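Local coordinates for protein AceL NrdHF-1-1 Intein (Metagenome, PDB 6ZGQ) that is a linked, splice-inactive variant of a naturally split class 3 intein, a type of protein that excises itself while joining its flanking polypeptides, at residues P47-K52 and A133-G138; E6-G11 and K21-I26; T12-K17 and D30-F35; P72-I77 and S151-S156. All blocks are in the same frame, centred on the assembly; numbering follows the deposited sequence. Where two conformers were deposited one is given.

Interaction 1. Residues P47-K52 and A133-G138; sequences PTKTQK and ALSVPG
Gln51 lies over the methyl of Ala133, with its CG 3.4 Å from Ala133 CB. The amide carbon rests on the same methyl only slightly further off, and OE1 reaches on to Ala7. A long chain with a polar end suits this partly exposed place. Replacing Gln51 by a glycine would probably uncover the Ala133 methyl and open a gap between it and Ala7. Both backbones are bonded here: Gln51 N gives its hydrogen to Ala133 O (2.9 Å), and Ala133 N returns one to Gln51 O (3.1 Å). This is an antiparallel hydrogen-bonded pair joining strand 49-55, an outer strand of a small three-stranded sheet, to the central strand 128-135 in the all-beta Hint fold expected of an intein. Ala133 is buried and is probably the engineered cysteine-to-alanine site, in class 3 inteins the place of the initiating nucleophile. On the other face Thr50 meets Leu134 obliquely, methyl CG2 to CD2 at 3.7 Å. Leu134 is inside, against Ile26 and Phe141, as befits a branched apolar chain, whereas Thr50 covers it from the solvent side. Pro47, also buried, packs on Ile26 and Val32. Towards Ser135 the backbones remain firmly joined: Ser135 N bonds to Lys49 O at 2.9 Å, and Thr48 N to Ser135 O, also at 2.9 Å (157° at the hydrogen). The side chains differ more. Those of Thr48 and Lys49 are exposed on the solvent side, while the buried Ser135 hydroxyl turns to Ser156 O, which satisfies it.

Interaction 2. Residues E6-G11 and K21-I26; sequences EALLVG and KNIENI
Leu8 and Ile23 meet at about a right angle, with methyl CD1 of Leu8 3.5 Å from CD1 of Ile23. They join the N-terminal strand 8-9, probably part of the block A region with which an intein begins, to a short 3-10 segment at 23-25. Ile23 directs its longer branch at the leucine because CG1 stands opposite the backbone N, while its CG2 lies against Leu9 O and Gly11 N. Two apolar branched chains suit this buried side, where Leu8 also touches His74 and Val70. Val10 and Glu24 cross obliquely on the more open side. The glutamate chain bends at chi2 (-97°), which brings its carboxylate against the valine: Val10 CG2 is 3.3 Å from Glu24 OE1. The same oxygen takes the Gly11 N-H at 2.8 Å on its syn side, 21° out of the carboxylate plane, and the bond is somewhat bent (141° at the hydrogen). The backbone of Gly11 takes a positive phi, a conformation that glycine adopts most easily. With a leucine in place of Glu24, the Gly11 N-H would probably be left without its acceptor, and this tie between the segments would be lost. Within 21-26, Asn25 N bonds to Asn22 O, which helps fix the 3-10 turn that carries Ile23 and Glu24. Asn22 OD1 also accepts from Lys13 NZ. A water also links the segments, giving one hydrogen to Gly11 O at 2.8 Å and the other to Asn22 OD1 at 3.1 Å.

Interaction 3. Residues T12-K17 and D30-F35; sequences TKVTTK and DEVLQF
An isolated beta bridge between Thr16 and Val32 joins the end of strand 13-15 to the start of strand 32-35, whose short axes run at 74° to each other, so the two touch at this point without running on together. Two backbone bonds hold it. Leu33 N bonds nearly straight to Thr15 O at 2.9 Å (169° at the hydrogen). One step further out, Lys17 N reaches Glu31 O, also at 2.9 Å, with an almost head-on C=O...N angle of 168°. Side chains then pack around the bridge. Thr15 and Leu33 lie side by side pointing the same way, CG2 of the threonine 4.0 Å from CD2 of the leucine. The threonine's methyl can take this apolar neighbour because its hydroxyl, on the other branch, bonds to Asp20. Val14 CG1 also meets Val32 CG1, but Val32 was deposited in two conformers and the closeness of this touch is doubtful. At the surface Lys17 and Glu31 run alongside each other as extended chains. Their charged ends stay apart, Lys17 NZ to Glu31 OE2 5.2 Å, so any attraction is probably modest, which suits two exposed residues with long polar chains. Around the bridge, Leu33 packs on Phe42 and Tyr44 of strand 42-45 and on Val142 of strand 140-144, and strand 140-144 also pairs with 13-15 along its backbone.

Interaction 4. Residues P72-I77 and S151-S156; sequences PNHRMI and SVTGAS
His74 points its NE2-H at Thr153 OG1, 2.7 Å away with 160° at the hydrogen and only 9° out of the ring plane. With chi1 at -178° the imidazole swings away from its own backbone nitrogen and across to the threonine. Thr153 OG1 is also bonded to Gln68 OE1, so two partners grip the hydroxyl, and His74 ND1 is paired with Glu6 O, which fixes the rotation of the ring. Arg75 reaches the loop just after strand 151-154: its NH1 bonds to Ala155 O close to the guanidinium plane, though the modelled 2.5 Å is suspiciously short and the exact length doubtful. NH1 also serves Lys139 O, and NE is salt-bridged to Glu86, so this buried charge is probably well compensated. An arginine suits the place because it can spread its N-H groups over several acceptors. The backbones hardly pair. Gly154 N gives only a weak bond to Arg75 O (2.9 Å), and a beta carbon on Gly154 would run into that oxygen. Further on, two waters bridge to Val152 O, which also accepts from Gln68 NE2: one takes the Ile77 N-H and donates to Val152 O (2.9 Å), the other donates to Ile77 O (2.8 Å) and Val152 O (2.6 Å). Ile77 CG2 packs on Val152 CG1 at 3.7 Å, an apolar pair fitting the buried site. Ala155 is probably the engineered replacement of the terminal asparagine, and His74 probably the block B histidine, so the arrangement resembles the splicing centre of the Hint fold.

Overall arrangement
From the N terminus, interaction 2 closes a short loop between 6-11 and 21-26, and interaction 3 (12-17 with 30-35) starts inside that loop and ends beyond it, so the two cross. Both are complete before interaction 1 opens at 47-52. Its long loop, ending at 133-138, is crossed in turn by interaction 4, which runs from 72-77 to 151-156. The early pair ties the N-terminal strands together, and the late pair brings distant strands back to them. Ser156 beside Leu134 and Ser135 links interactions 1 and 4, Glu6 beside His74 links 2 and 4, and Gly138 N on Gln34 OE1 links 1 and 3. Glu6 and Ser156 also touch, which brings the N- and C-terminal ends together.

Interaction 1. Residues P47-K52 and A133-G138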
loop_
_atom_site.group_PDB
_atom_site.type_symbol
_atom_site.label_atom_id
_atom_site.label_comp_id
_atom_site.label_asym_id
_atom_site.label_seq_id
_atom_site.Cartn_x
_atom_site.Cartn_y
_atom_site.Cartn_z
ATOM N N PRO A 47 0.562 14.659 1.505
ATOM C CA PRO A 47 0.305 13.944 2.760
ATOM C C PRO A 47 0.079 14.960 3.882
ATOM O O PRO A 47 0.694 16.027 3.841
ATOM C CB PRO A 47 1.591 13.137 3.014
ATOM C CG PRO A 47 2.398 13.215 1.759
ATOM C CD PRO A 47 1.884 14.365 0.936
ATOM N N THR A 48 -0.799 14.631 4.838
ATOM C CA THR A 48 -1.094 15.476 6.009
ATOM C C THR A 48 -0.276 15.025 7.233
ATOM O O THR A 48 -0.132 15.795 8.178
ATOM C CB THR A 48 -2.596 15.462 6.355
ATOM O OG1 THR A 48 -2.980 14.125 6.677
ATOM C CG2 THR A 48 -3.438 15.987 5.188
ATOM N N LYS A 49 0.258 13.800 7.208
ATOM C CA LYS A 49 1.282 13.376 8.175
ATOM C C LYS A 49 2.134 12.228 7.629
ATOM O O LYS A 49 1.645 11.440 6.807
ATOM C CB LYS A 49 0.667 13.015 9.540
ATOM C CG LYS A 49 -0.397 11.930 9.521
ATOM C CD LYS A 49 -0.716 11.400 10.915
ATOM C CE LYS A 49 -1.488 12.405 11.764
ATOM N NZ LYS A 49 -2.875 12.645 11.266
ATOM N N THR A 50 3.404 12.197 8.061
ATOM C CA THR A 50 4.350 11.094 7.829
ATOM C C THR A 50 4.738 10.542 9.211
ATOM O O THR A 50 4.761 11.319 10.174
ATOM C CB THR A 50 5.617 11.575 7.099
ATOM O OG1 THR A 50 6.316 12.487 7.946
ATOM C CG2 THR A 50 5.276 12.271 5.786
ATOM N N GLN A 51 4.979 9.229 9.300
ATOM C CA GLN A 51 5.291 8.544 10.566
ATOM C C GLN A 51 6.540 7.680 10.352
ATOM O O GLN A 51 6.697 7.087 9.271
ATOM C CB GLN A 51 4.099 7.696 11.062
ATOM C CG GLN A 51 4.279 6.184 10.906
ATOM C CD GLN A 51 3.268 5.339 11.667
ATOM O OE1 GLN A 51 3.552 4.184 11.994
ATOM N NE2 GLN A 51 2.095 5.893 11.952
ATOM N N LYS A 52 7.409 7.643 11.365
ATOM C CA LYS A 52 8.594 6.783 11.411
ATOM C C LYS A 52 8.481 5.922 12.676
ATOM O O LYS A 52 8.326 6.470 13.777
ATOM C CB LYS A 52 9.867 7.645 11.443
ATOM C CG LYS A 52 11.175 6.893 11.223
ATOM C CD LYS A 52 12.381 7.666 11.733
ATOM C CE LYS A 52 12.503 9.042 11.101
ATOM N NZ LYS A 52 13.477 9.879 11.849
ATOM N N ALA A 133 4.842 5.528 7.272
ATOM C CA ALA A 133 3.411 5.652 6.932
ATOM C C ALA A 133 3.077 7.083 6.509
ATOM O O ALA A 133 3.737 8.011 6.968
ATOM C CB ALA A 133 2.543 5.254 8.120
ATOM N N LEU A 134 2.070 7.235 5.639
ATOM C CA LEU A 134 1.509 8.531 5.217
ATOM C C LEU A 134 0.002 8.564 5.492
ATOM O O LEU A 134 -0.644 7.516 5.435
ATOM C CB LEU A 134 1.716 8.735 3.711
ATOM C CG LEU A 134 3.110 8.464 3.155
ATOM C CD1 LEU A 134 3.105 8.633 1.640
ATOM C CD2 LEU A 134 4.124 9.387 3.801
ATOM N N SER A 135 -0.524 9.753 5.792
ATOM C CA SER A 135 -1.964 10.038 5.764
ATOM C C SER A 135 -2.250 10.903 4.534
ATOM O O SER A 135 -1.544 11.894 4.311
ATOM C CB SER A 135 -2.397 10.742 7.050
ATOM O OG SER A 135 -2.017 9.963 8.179
ATOM N N VAL A 136 -3.229 10.482 3.727
ATOM C CA VAL A 136 -3.769 11.267 2.594
ATOM C C VAL A 136 -5.303 11.290 2.689
ATOM O O VAL A 136 -5.902 10.335 3.171
ATOM C CB VAL A 136 -3.307 10.706 1.220
ATOM C CG1 VAL A 136 -1.856 11.061 0.950
ATOM C CG2 VAL A 136 -3.517 9.201 1.121
ATOM N N PRO A 137 -5.952 12.388 2.252
ATOM C CA PRO A 137 -7.419 12.506 2.311
ATOM C C PRO A 137 -8.219 11.299 1.779
ATOM O O PRO A 137 -9.238 10.940 2.364
ATOM C CB PRO A 137 -7.693 13.732 1.441
ATOM C CG PRO A 137 -6.476 14.581 1.615
ATOM C CD PRO A 137 -5.328 13.610 1.704
ATOM N N GLY A 138 -7.756 10.697 0.683
ATOM C CA GLY A 138 -8.430 9.559 0.040
ATOM C C GLY A 138 -8.287 8.259 0.824
ATOM O O GLY A 138 -8.968 7.282 0.498
#

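Interaction 2. Residues E6-G11 and K21-I26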
loop_
_atom_site.group_PDB
_atom_site.type_symbol
_atom_site.label_atom_id
_atom_site.label_comp_id
_atom_site.label_asym_id
_atom_site.label_seq_id
_atom_site.Cartn_x
_atom_site.Cartn_y
_atom_site.Cartn_z
ATOM N N GLU A 6 1.034 0.833 11.741
ATOM C CA GLU A 6 0.188 0.802 10.527
ATOM C C GLU A 6 1.032 1.200 9.291
ATOM O O GLU A 6 0.525 1.849 8.364
ATOM C CB GLU A 6 -1.004 1.758 10.719
ATOM C CG GLU A 6 -2.231 1.437 9.880
ATOM C CD GLU A 6 -3.510 2.019 10.456
ATOM O OE1 GLU A 6 -3.679 3.255 10.389
ATOM O OE2 GLU A 6 -4.347 1.242 10.976
ATOM N N ALA A 7 2.293 0.757 9.278
ATOM C CA ALA A 7 3.377 1.328 8.466
ATOM C C ALA A 7 3.857 0.366 7.369
ATOM O O ALA A 7 3.496 -0.819 7.398
ATOM C CB ALA A 7 4.521 1.696 9.399
ATOM N N LEU A 8 4.645 0.894 6.421
ATOM C CA LEU A 8 5.237 0.138 5.296
ATOM C C LEU A 8 6.750 0.049 5.489
ATOM O O LEU A 8 7.341 1.033 5.949
ATOM C CB LEU A 8 4.946 0.861 3.975
ATOM C CG LEU A 8 3.469 1.091 3.671
ATOM C CD1 LEU A 8 3.291 2.156 2.601
ATOM C CD2 LEU A 8 2.813 -0.210 3.240
ATOM N N LEU A 9 7.353 -1.090 5.112
ATOM C CA LEU A 9 8.802 -1.336 5.260
ATOM C C LEU A 9 9.579 -0.206 4.598
ATOM O O LEU A 9 9.180 0.245 3.515
ATOM C CB LEU A 9 9.199 -2.672 4.619
ATOM C CG LEU A 9 10.663 -3.074 4.802
ATOM C CD1 LEU A 9 10.974 -3.258 6.276
ATOM C CD2 LEU A 9 10.977 -4.341 4.028
ATOM N N VAL A 10 10.665 0.244 5.238
ATOM C CA VAL A 10 11.552 1.281 4.673
ATOM C C VAL A 10 11.938 0.867 3.247
ATOM O O VAL A 10 12.082 -0.341 2.973
ATOM C CB VAL A 10 12.811 1.533 5.553
ATOM C CG1 VAL A 10 13.683 0.287 5.678
ATOM C CG2 VAL A 10 13.627 2.709 5.031
ATOM N N GLY A 11 12.037 1.854 2.350
ATOM C CA GLY A 11 12.471 1.636 0.976
ATOM C C GLY A 11 11.339 1.273 0.038
ATOM O O GLY A 11 11.565 1.182 -1.167
ATOM N N LYS A 21 9.275 7.634 -5.307
ATOM C CA LYS A 21 10.109 8.175 -4.221
ATOM C C LYS A 21 10.076 7.241 -3.016
ATOM O O LYS A 21 8.985 6.856 -2.565
ATOM C CB LYS A 21 9.591 9.564 -3.808
ATOM C CG LYS A 21 10.514 10.369 -2.895
ATOM C CD LYS A 21 10.020 11.801 -2.725
ATOM C CE LYS A 21 11.133 12.737 -2.298
ATOM N NZ LYS A 21 10.683 14.151 -2.234
ATOM N N ASN A 22 11.267 6.900 -2.511
ATOM C CA ASN A 22 11.452 6.105 -1.284
ATOM C C ASN A 22 10.582 6.714 -0.183
ATOM O O ASN A 22 10.649 7.926 0.044
ATOM C CB ASN A 22 12.931 6.076 -0.875
ATOM C CG ASN A 22 13.817 5.479 -1.951
ATOM O OD1 ASN A 22 13.389 4.603 -2.694
ATOM N ND2 ASN A 22 15.055 5.949 -2.039
ATOM N N ILE A 23 9.737 5.890 0.443
ATOM C CA ILE A 23 8.737 6.370 1.410
ATOM C C ILE A 23 9.413 7.181 2.526
ATOM O O ILE A 23 8.856 8.190 2.953
ATOM C CB ILE A 23 7.848 5.226 1.964
ATOM C CG1 ILE A 23 6.706 5.793 2.827
ATOM C CG2 ILE A 23 8.684 4.200 2.732
ATOM C CD1 ILE A 23 5.541 4.848 3.014
ATOM N N GLU A 24 10.615 6.768 2.953
ATOM C CA GLU A 24 11.352 7.443 4.046
ATOM C C GLU A 24 11.771 8.869 3.672
ATOM O O GLU A 24 12.202 9.617 4.560
ATOM C CB GLU A 24 12.606 6.664 4.455
ATOM C CG GLU A 24 13.639 6.529 3.343
ATOM C CD GLU A 24 13.558 5.207 2.604
ATOM O OE1 GLU A 24 12.477 4.581 2.589
ATOM O OE2 GLU A 24 14.589 4.791 2.045
ATOM N N ASN A 25 11.679 9.215 2.380
ATOM C CA ASN A 25 12.029 10.551 1.861
ATOM C C ASN A 25 10.795 11.412 1.560
ATOM O O ASN A 25 10.960 12.567 1.177
ATOM C CB ASN A 25 12.897 10.439 0.599
ATOM C CG ASN A 25 14.224 9.770 0.866
ATOM O OD1 ASN A 25 14.630 8.865 0.142
ATOM N ND2 ASN A 25 14.902 10.203 1.918
ATOM N N ILE A 26 9.585 10.868 1.735
ATOM C CA ILE A 26 8.334 11.622 1.509
ATOM C C ILE A 26 8.192 12.699 2.599
ATOM O O ILE A 26 8.400 12.398 3.784
ATOM C CB ILE A 26 7.095 10.689 1.503
ATOM C CG1 ILE A 26 7.103 9.759 0.274
ATOM C CG2 ILE A 26 5.797 11.492 1.581
ATOM C CD1 ILE A 26 6.778 10.440 -1.037
HETATM O O HOH W 1 14.160 1.651 -2.211
#

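Interaction 3. Residues T12-K17 and D30-F35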
loop_
_atom_site.group_PDB
_atom_site.type_symbol
_atom_site.label_atom_id
_atom_site.label_comp_id
_atom_site.label_asym_id
_atom_site.label_seq_id
_atom_site.Cartn_x
_atom_site.Cartn_y
_atom_site.Cartn_z
ATOM N N THR A 12 10.141 1.024 0.578
ATOM C CA THR A 12 8.914 0.999 -0.234
ATOM C C THR A 12 8.839 2.325 -0.994
ATOM O O THR A 12 8.935 3.379 -0.364
ATOM C CB THR A 12 7.666 0.821 0.653
ATOM O OG1 THR A 12 7.710 -0.478 1.247
ATOM C CG2 THR A 12 6.364 0.948 -0.145
ATOM N N LYS A 13 8.695 2.277 -2.326
ATOM C CA LYS A 13 8.567 3.496 -3.141
ATOM C C LYS A 13 7.100 3.927 -3.190
ATOM O O LYS A 13 6.227 3.072 -3.291
ATOM C CB LYS A 13 9.128 3.284 -4.553
ATOM C CG LYS A 13 10.644 3.294 -4.588
ATOM C CD LYS A 13 11.175 3.018 -5.971
ATOM C CE LYS A 13 12.673 2.823 -5.920
ATOM N NZ LYS A 13 13.392 4.038 -5.450
ATOM N N VAL A 14 6.863 5.237 -3.064
ATOM C CA VAL A 14 5.531 5.859 -3.157
ATOM C C VAL A 14 5.497 6.627 -4.484
ATOM O O VAL A 14 6.414 7.413 -4.753
ATOM C CB VAL A 14 5.266 6.819 -1.968
ATOM C CG1 VAL A 14 4.016 7.664 -2.193
ATOM C CG2 VAL A 14 5.158 6.043 -0.659
ATOM N N THR A 15 4.483 6.360 -5.311
ATOM C CA THR A 15 4.322 7.052 -6.599
ATOM C C THR A 15 3.882 8.487 -6.334
ATOM O O THR A 15 2.929 8.690 -5.587
ATOM C CB THR A 15 3.365 6.276 -7.510
ATOM O OG1 THR A 15 3.963 4.999 -7.713
ATOM C CG2 THR A 15 3.148 6.957 -8.861
ATOM N N THR A 16 4.639 9.442 -6.894
ATOM C CA THR A 16 4.407 10.894 -6.786
ATOM C C THR A 16 4.260 11.446 -8.212
ATOM O O THR A 16 4.438 10.670 -9.163
ATOM C CB THR A 16 5.553 11.610 -6.017
ATOM O OG1 THR A 16 6.671 11.843 -6.880
ATOM C CG2 THR A 16 6.017 10.798 -4.818
ATOM N N LYS A 17 3.927 12.740 -8.351
ATOM C CA LYS A 17 3.794 13.402 -9.665
ATOM C C LYS A 17 5.128 13.394 -10.432
ATOM O O LYS A 17 5.111 13.371 -11.661
ATOM C CB LYS A 17 3.269 14.849 -9.539
ATOM C CG LYS A 17 2.702 15.414 -10.851
ATOM C CD LYS A 17 2.371 16.901 -10.802
ATOM C CE LYS A 17 2.176 17.457 -12.208
ATOM N NZ LYS A 17 1.721 18.874 -12.219
ATOM N N ASP A 30 5.462 16.825 -0.770
ATOM C CA ASP A 30 5.411 15.902 -1.924
ATOM C C ASP A 30 3.964 15.772 -2.418
ATOM O O ASP A 30 3.031 15.945 -1.632
ATOM C CB ASP A 30 5.988 14.519 -1.580
ATOM C CG ASP A 30 7.500 14.504 -1.568
ATOM O OD1 ASP A 30 8.098 14.920 -2.573
ATOM O OD2 ASP A 30 8.083 14.098 -0.543
ATOM N N GLU A 31 3.811 15.479 -3.709
ATOM C CA GLU A 31 2.512 15.282 -4.369
ATOM C C GLU A 31 2.335 13.786 -4.655
ATOM O O GLU A 31 2.807 13.300 -5.694
ATOM C CB GLU A 31 2.457 16.103 -5.662
ATOM C CG GLU A 31 2.688 17.585 -5.429
ATOM C CD GLU A 31 2.661 18.378 -6.717
ATOM O OE1 GLU A 31 3.703 18.441 -7.404
ATOM O OE2 GLU A 31 1.594 18.936 -7.036
ATOM N N VAL A 32 1.630 13.098 -3.754
ATOM C CA VAL A 32 1.512 11.630 -3.742
ATOM C C VAL A 32 0.270 11.221 -4.527
ATOM O O VAL A 32 -0.780 11.858 -4.367
ATOM C CB VAL A 32 1.415 11.104 -2.282
ATOM C CG1 VAL A 32 1.123 9.609 -2.231
ATOM C CG2 VAL A 32 2.693 11.422 -1.515
ATOM N N LEU A 33 0.393 10.179 -5.358
ATOM C CA LEU A 33 -0.760 9.606 -6.079
ATOM C C LEU A 33 -1.632 8.866 -5.067
ATOM O O LEU A 33 -1.235 7.792 -4.581
ATOM C CB LEU A 33 -0.299 8.655 -7.193
ATOM C CG LEU A 33 -1.410 8.108 -8.098
ATOM C CD1 LEU A 33 -2.172 9.240 -8.770
ATOM C CD2 LEU A 33 -0.852 7.150 -9.138
ATOM N N GLN A 34 -2.775 9.469 -4.718
ATOM C CA GLN A 34 -3.755 8.863 -3.812
ATOM C C GLN A 34 -4.849 8.209 -4.650
ATOM O O GLN A 34 -4.976 8.521 -5.840
ATOM C CB GLN A 34 -4.325 9.891 -2.816
ATOM C CG GLN A 34 -5.289 10.912 -3.398
ATOM C CD GLN A 34 -6.218 11.470 -2.346
ATOM O OE1 GLN A 34 -5.826 11.665 -1.197
ATOM N NE2 GLN A 34 -7.465 11.712 -2.724
ATOM N N PHE A 35 -5.579 7.285 -4.019
ATOM C CA PHE A 35 -6.762 6.607 -4.564
ATOM C C PHE A 35 -7.897 6.835 -3.556
ATOM O O PHE A 35 -7.775 6.445 -2.386
ATOM C CB PHE A 35 -6.453 5.116 -4.755
ATOM C CG PHE A 35 -7.588 4.295 -5.320
ATOM C CD1 PHE A 35 -7.944 4.394 -6.656
ATOM C CD2 PHE A 35 -8.267 3.387 -4.519
ATOM C CE1 PHE A 35 -8.966 3.618 -7.179
ATOM C CE2 PHE A 35 -9.292 2.612 -5.033
ATOM C CZ PHE A 35 -9.646 2.730 -6.364
#

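Interaction 4. Residues P72-I77 and S151-S156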
loop_
_atom_site.group_PDB
_atom_site.type_symbol
_atom_site.label_atom_id
_atom_site.label_comp_id
_atom_site.label_asym_id
_atom_site.label_seq_id
_atom_site.Cartn_x
_atom_site.Cartn_y
_atom_site.Cartn_z
ATOM N N PRO A 72 1.964 -5.358 10.942
ATOM C CA PRO A 72 0.752 -6.121 11.276
ATOM C C PRO A 72 -0.580 -5.350 11.183
ATOM O O PRO A 72 -1.561 -5.926 10.707
ATOM C CB PRO A 72 1.008 -6.565 12.718
ATOM C CG PRO A 72 2.496 -6.668 12.808
ATOM C CD PRO A 72 3.025 -5.552 11.947
ATOM N N ASN A 73 -0.589 -4.077 11.605
ATOM C CA ASN A 73 -1.814 -3.252 11.686
ATOM C C ASN A 73 -1.929 -2.270 10.523
ATOM O O ASN A 73 -2.755 -1.357 10.589
ATOM C CB ASN A 73 -1.897 -2.475 13.010
ATOM C CG ASN A 73 -1.916 -3.385 14.218
ATOM O OD1 ASN A 73 -2.609 -4.400 14.230
ATOM N ND2 ASN A 73 -1.156 -3.030 15.236
ATOM N N HIS A 74 -1.108 -2.453 9.482
ATOM C CA HIS A 74 -1.222 -1.689 8.230
ATOM C C HIS A 74 -2.556 -2.014 7.553
ATOM O O HIS A 74 -2.973 -3.180 7.555
ATOM C CB HIS A 74 -0.079 -1.999 7.272
ATOM C CG HIS A 74 -0.154 -1.205 6.016
ATOM N ND1 HIS A 74 0.093 0.149 5.991
ATOM C CD2 HIS A 74 -0.487 -1.556 4.754
ATOM C CE1 HIS A 74 -0.060 0.594 4.759
ATOM N NE2 HIS A 74 -0.423 -0.418 3.990
ATOM N N ARG A 75 -3.213 -0.991 6.997
ATOM C CA ARG A 75 -4.508 -1.141 6.326
ATOM C C ARG A 75 -4.270 -1.668 4.904
ATOM O O ARG A 75 -3.603 -0.998 4.100
ATOM C CB ARG A 75 -5.271 0.194 6.327
ATOM C CG ARG A 75 -5.738 0.620 7.717
ATOM C CD ARG A 75 -6.191 2.069 7.771
ATOM N NE ARG A 75 -7.354 2.318 6.910
ATOM C CZ ARG A 75 -7.345 3.003 5.762
ATOM N NH1 ARG A 75 -6.236 3.552 5.287
ATOM N NH2 ARG A 75 -8.470 3.150 5.073
ATOM N N MET A 76 -4.747 -2.889 4.631
ATOM C CA MET A 76 -4.750 -3.460 3.280
ATOM C C MET A 76 -6.044 -3.019 2.607
ATOM O O MET A 76 -7.089 -3.005 3.268
ATOM C CB MET A 76 -4.650 -4.987 3.323
ATOM C CG MET A 76 -3.375 -5.488 3.983
ATOM S SD MET A 76 -1.896 -4.835 3.187
ATOM C CE MET A 76 -1.918 -5.759 1.651
ATOM N N ILE A 77 -5.940 -2.616 1.335
ATOM C CA ILE A 77 -7.044 -2.067 0.536
ATOM C C ILE A 77 -7.345 -3.088 -0.563
ATOM O O ILE A 77 -6.426 -3.539 -1.258
ATOM C CB ILE A 77 -6.665 -0.680 -0.052
ATOM C CG1 ILE A 77 -6.311 0.311 1.073
ATOM C CG2 ILE A 77 -7.774 -0.118 -0.934
ATOM C CD1 ILE A 77 -7.441 0.637 2.034
ATOM N N SER A 151 0.579 -0.637 -6.998
ATOM C CA SER A 151 -0.628 -1.158 -6.332
ATOM C C SER A 151 -1.116 -0.161 -5.286
ATOM O O SER A 151 -0.343 0.719 -4.881
ATOM C CB SER A 151 -0.350 -2.514 -5.680
ATOM O OG SER A 151 0.679 -2.434 -4.701
ATOM N N VAL A 152 -2.383 -0.290 -4.880
ATOM C CA VAL A 152 -3.017 0.600 -3.888
ATOM C C VAL A 152 -2.790 -0.032 -2.510
ATOM O O VAL A 152 -2.960 -1.246 -2.367
ATOM C CB VAL A 152 -4.531 0.800 -4.187
ATOM C CG1 VAL A 152 -5.253 1.573 -3.088
ATOM C CG2 VAL A 152 -4.721 1.507 -5.527
ATOM N N THR A 153 -2.357 0.777 -1.539
ATOM C CA THR A 153 -2.164 0.340 -0.146
ATOM C C THR A 153 -2.796 1.377 0.789
ATOM O O THR A 153 -2.980 2.526 0.373
ATOM C CB THR A 153 -0.670 0.127 0.172
ATOM O OG1 THR A 153 -0.569 -0.715 1.320
ATOM C CG2 THR A 153 0.061 1.447 0.425
ATOM N N GLY A 154 -3.147 0.973 2.012
ATOM C CA GLY A 154 -3.788 1.873 2.983
ATOM C C GLY A 154 -2.860 2.961 3.499
ATOM O O GLY A 154 -1.664 2.703 3.701
ATOM N N ALA A 155 -3.417 4.163 3.688
ATOM C CA ALA A 155 -2.821 5.260 4.471
ATOM C C ALA A 155 -3.130 5.039 5.955
ATOM O O ALA A 155 -4.026 4.246 6.271
ATOM C CB ALA A 155 -3.384 6.599 4.013
ATOM N N SER A 156 -2.365 5.688 6.843
ATOM C CA SER A 156 -2.644 5.708 8.291
ATOM C C SER A 156 -3.764 6.718 8.543
ATOM O O SER A 156 -3.778 7.785 7.914
ATOM C CB SER A 156 -1.387 6.059 9.098
ATOM O OG SER A 156 -0.571 6.999 8.412
HETATM O O HOH W 2 -3.327 -2.890 0.046
HETATM O O HOH W 3 -4.631 -3.017 -3.278
#